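Local coordinates for protein sulfite dehydrogenase (PDB 2XTS) that probably oxidises protein-bound sulfane sulfur with a molybdenum cofactor, passing the electrons to heme c in a molybdohemo-enzyme complex, at residues 287-292 / 324-329. Numbering follows the deposited sequence.
Sequences SGLAWS and LTRFHL
The Phe327 ring lies flat against the backbone of Gly288, whose CA sits 3.8 Å from the ring centroid in a CH-pi contact, while Leu289 O meets the ring's edge in plane. Phe327 CG stands between its own backbone N and carbonyl carbon (chi1 67°), which swings the ring across the neighbouring strand. Leu289 covers one face of the Arg326 guanidinium, CD2 lying 3.4 Å from NH2. Leu324 CD2 packs obliquely against the rim of the Trp291 indole, 3.5 Å from CE3. Strands 287-291 and 325-329 pair antiparallel: Gly288 and Phe327 exchange two hydrogen bonds, as do Ala290 and Thr325, Ala290 N reaching Thr325 O at 2.8 Å. Arg326, bent at chi2 and chi3 (61° and 55°), folds back so that NH1 donates to Ser287 OG at 2.9 Å, tilted out of the guanidinium plane. Glu62 also binds Ser287 OG, Gly63 O takes Arg326 NE, and Thr269 OG1 bonds Arg326 NH1. A leucine in place of Arg326 would probably leave Gly63 O and Thr269 OG1 without their arginine donor and Ser287 OG with one partner fewer. Within the dimerisation domain's antiparallel sheet, the pairing thus sets Phe327 and Ala290 on one face, both touching Val300, and Leu289 beside the buried Arg326-Ser287 network on the other, where Glu62, in a long, weak ion pair with Arg326, may partly balance its charge.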
loop_
_atom_site.group_PDB
_atom_site.type_symbol
_atom_site.label_atom_id
_atom_site.label_comp_id
_atom_site.label_asym_id
_atom_site.label_seq_id
_atom_site.Cartn_x
_atom_site.Cartn_y
_atom_site.Cartn_z
ATOM N N SER A 287 5.514 -12.616 15.485
ATOM C CA SER A 287 4.696 -11.627 14.775
ATOM C C SER A 287 3.476 -12.325 14.199
ATOM O O SER A 287 3.578 -13.471 13.777
ATOM C CB SER A 287 5.501 -11.027 13.625
ATOM O OG SER A 287 4.782 -10.029 12.949
ATOM N N GLY A 288 2.341 -11.631 14.160
ATOM C CA GLY A 288 1.218 -12.193 13.456
ATOM C C GLY A 288 0.099 -11.230 13.200
ATOM O O GLY A 288 0.177 -10.037 13.501
ATOM N N LEU A 289 -0.957 -11.799 12.616
ATOM C CA LEU A 289 -2.133 -11.053 12.214
ATOM C C LEU A 289 -3.386 -11.559 12.941
ATOM O O LEU A 289 -3.541 -12.750 13.169
ATOM C CB LEU A 289 -2.383 -11.203 10.714
ATOM C CG LEU A 289 -1.383 -10.482 9.822
ATOM C CD1 LEU A 289 -1.454 -11.023 8.399
ATOM C CD2 LEU A 289 -1.626 -8.986 9.911
ATOM N N ALA A 290 -4.259 -10.631 13.308
ATOM C CA ALA A 290 -5.565 -10.958 13.891
ATOM C C ALA A 290 -6.607 -10.073 13.215
ATOM O O ALA A 290 -6.285 -8.955 12.790
ATOM C CB ALA A 290 -5.564 -10.721 15.380
ATOM N N TRP A 291 -7.845 -10.547 13.134
ATOM C CA TRP A 291 -8.893 -9.807 12.461
ATOM C C TRP A 291 -10.254 -10.390 12.847
ATOM O O TRP A 291 -10.335 -11.538 13.266
ATOM C CB TRP A 291 -8.701 -9.838 10.941
ATOM C CG TRP A 291 -8.727 -11.193 10.302
ATOM C CD1 TRP A 291 -9.795 -11.757 9.684
ATOM C CD2 TRP A 291 -7.654 -12.146 10.184
ATOM N NE1 TRP A 291 -9.478 -12.978 9.192
ATOM C CE2 TRP A 291 -8.176 -13.257 9.494
ATOM C CE3 TRP A 291 -6.321 -12.181 10.604
ATOM C CZ2 TRP A 291 -7.405 -14.370 9.177
ATOM C CZ3 TRP A 291 -5.562 -13.285 10.293
ATOM C CH2 TRP A 291 -6.107 -14.368 9.587
ATOM N N SER A 292 -11.314 -9.612 12.691
ATOM C CA SER A 292 -12.657 -10.069 12.953
ATOM C C SER A 292 -13.668 -9.313 12.120
ATOM O O SER A 292 -13.627 -8.082 12.077
ATOM C CB SER A 292 -13.024 -9.855 14.407
ATOM O OG SER A 292 -14.330 -10.320 14.621
ATOM N N LEU A 324 -7.314 -6.096 9.239
ATOM C CA LEU A 324 -6.154 -6.779 9.777
ATOM C C LEU A 324 -5.479 -5.941 10.835
ATOM O O LEU A 324 -5.380 -4.717 10.744
ATOM C CB LEU A 324 -5.128 -7.139 8.699
ATOM C CG LEU A 324 -5.483 -8.228 7.693
ATOM C CD1 LEU A 324 -4.282 -8.482 6.774
ATOM C CD2 LEU A 324 -5.857 -9.491 8.393
ATOM N N THR A 325 -4.985 -6.642 11.846
ATOM C CA THR A 325 -4.358 -6.070 13.024
ATOM C C THR A 325 -3.081 -6.848 13.306
ATOM O O THR A 325 -3.099 -8.076 13.357
ATOM C CB THR A 325 -5.352 -6.162 14.202
ATOM O OG1 THR A 325 -6.595 -5.574 13.799
ATOM C CG2 THR A 325 -4.830 -5.478 15.463
ATOM N N ARG A 326 -1.980 -6.131 13.491
ATOM C CA ARG A 326 -0.678 -6.737 13.728
ATOM C C ARG A 326 -0.434 -6.883 15.204
ATOM O O ARG A 326 -0.687 -5.959 15.949
ATOM C CB ARG A 326 0.391 -5.845 13.121
ATOM C CG ARG A 326 1.835 -6.315 13.325
ATOM C CD ARG A 326 2.187 -7.684 12.736
ATOM N NE ARG A 326 1.874 -7.747 11.307
ATOM C CZ ARG A 326 2.079 -8.801 10.528
ATOM N NH1 ARG A 326 2.591 -9.923 11.013
ATOM N NH2 ARG A 326 1.711 -8.758 9.259
ATOM N N PHE A 327 0.049 -8.050 15.625
ATOM C CA PHE A 327 0.473 -8.261 17.013
ATOM C C PHE A 327 1.886 -8.780 17.089
ATOM O O PHE A 327 2.393 -9.412 16.156
ATOM C CB PHE A 327 -0.471 -9.213 17.791
ATOM C CG PHE A 327 -0.466 -10.646 17.309
ATOM C CD1 PHE A 327 0.424 -11.576 17.838
ATOM C CD2 PHE A 327 -1.362 -11.074 16.342
ATOM C CE1 PHE A 327 0.421 -12.890 17.389
ATOM C CE2 PHE A 327 -1.372 -12.400 15.895
ATOM C CZ PHE A 327 -0.488 -13.300 16.412
ATOM N N HIS A 328 2.527 -8.503 18.226
ATOM C CA HIS A 328 3.885 -8.950 18.491
ATOM C C HIS A 328 4.033 -9.429 19.916
ATOM O O HIS A 328 3.414 -8.892 20.832
ATOM C CB HIS A 328 4.912 -7.843 18.310
ATOM C CG HIS A 328 5.040 -7.353 16.908
ATOM N ND1 HIS A 328 5.694 -8.037 15.904
ATOM C CD2 HIS A 328 4.611 -6.198 16.353
ATOM C CE1 HIS A 328 5.620 -7.334 14.782
ATOM N NE2 HIS A 328 4.967 -6.217 15.030
ATOM N N LEU A 329 4.887 -10.431 20.085
ATOM C CA LEU A 329 5.353 -10.850 21.405
ATOM C C LEU A 329 6.825 -11.164 21.261
ATOM O O LEU A 329 7.220 -11.963 20.414
ATOM C CB LEU A 329 4.599 -12.078 21.942
ATOM C CG LEU A 329 4.971 -12.553 23.359
ATOM C CD1 LEU A 329 4.370 -11.619 24.404
ATOM C CD2 LEU A 329 4.575 -13.985 23.653
#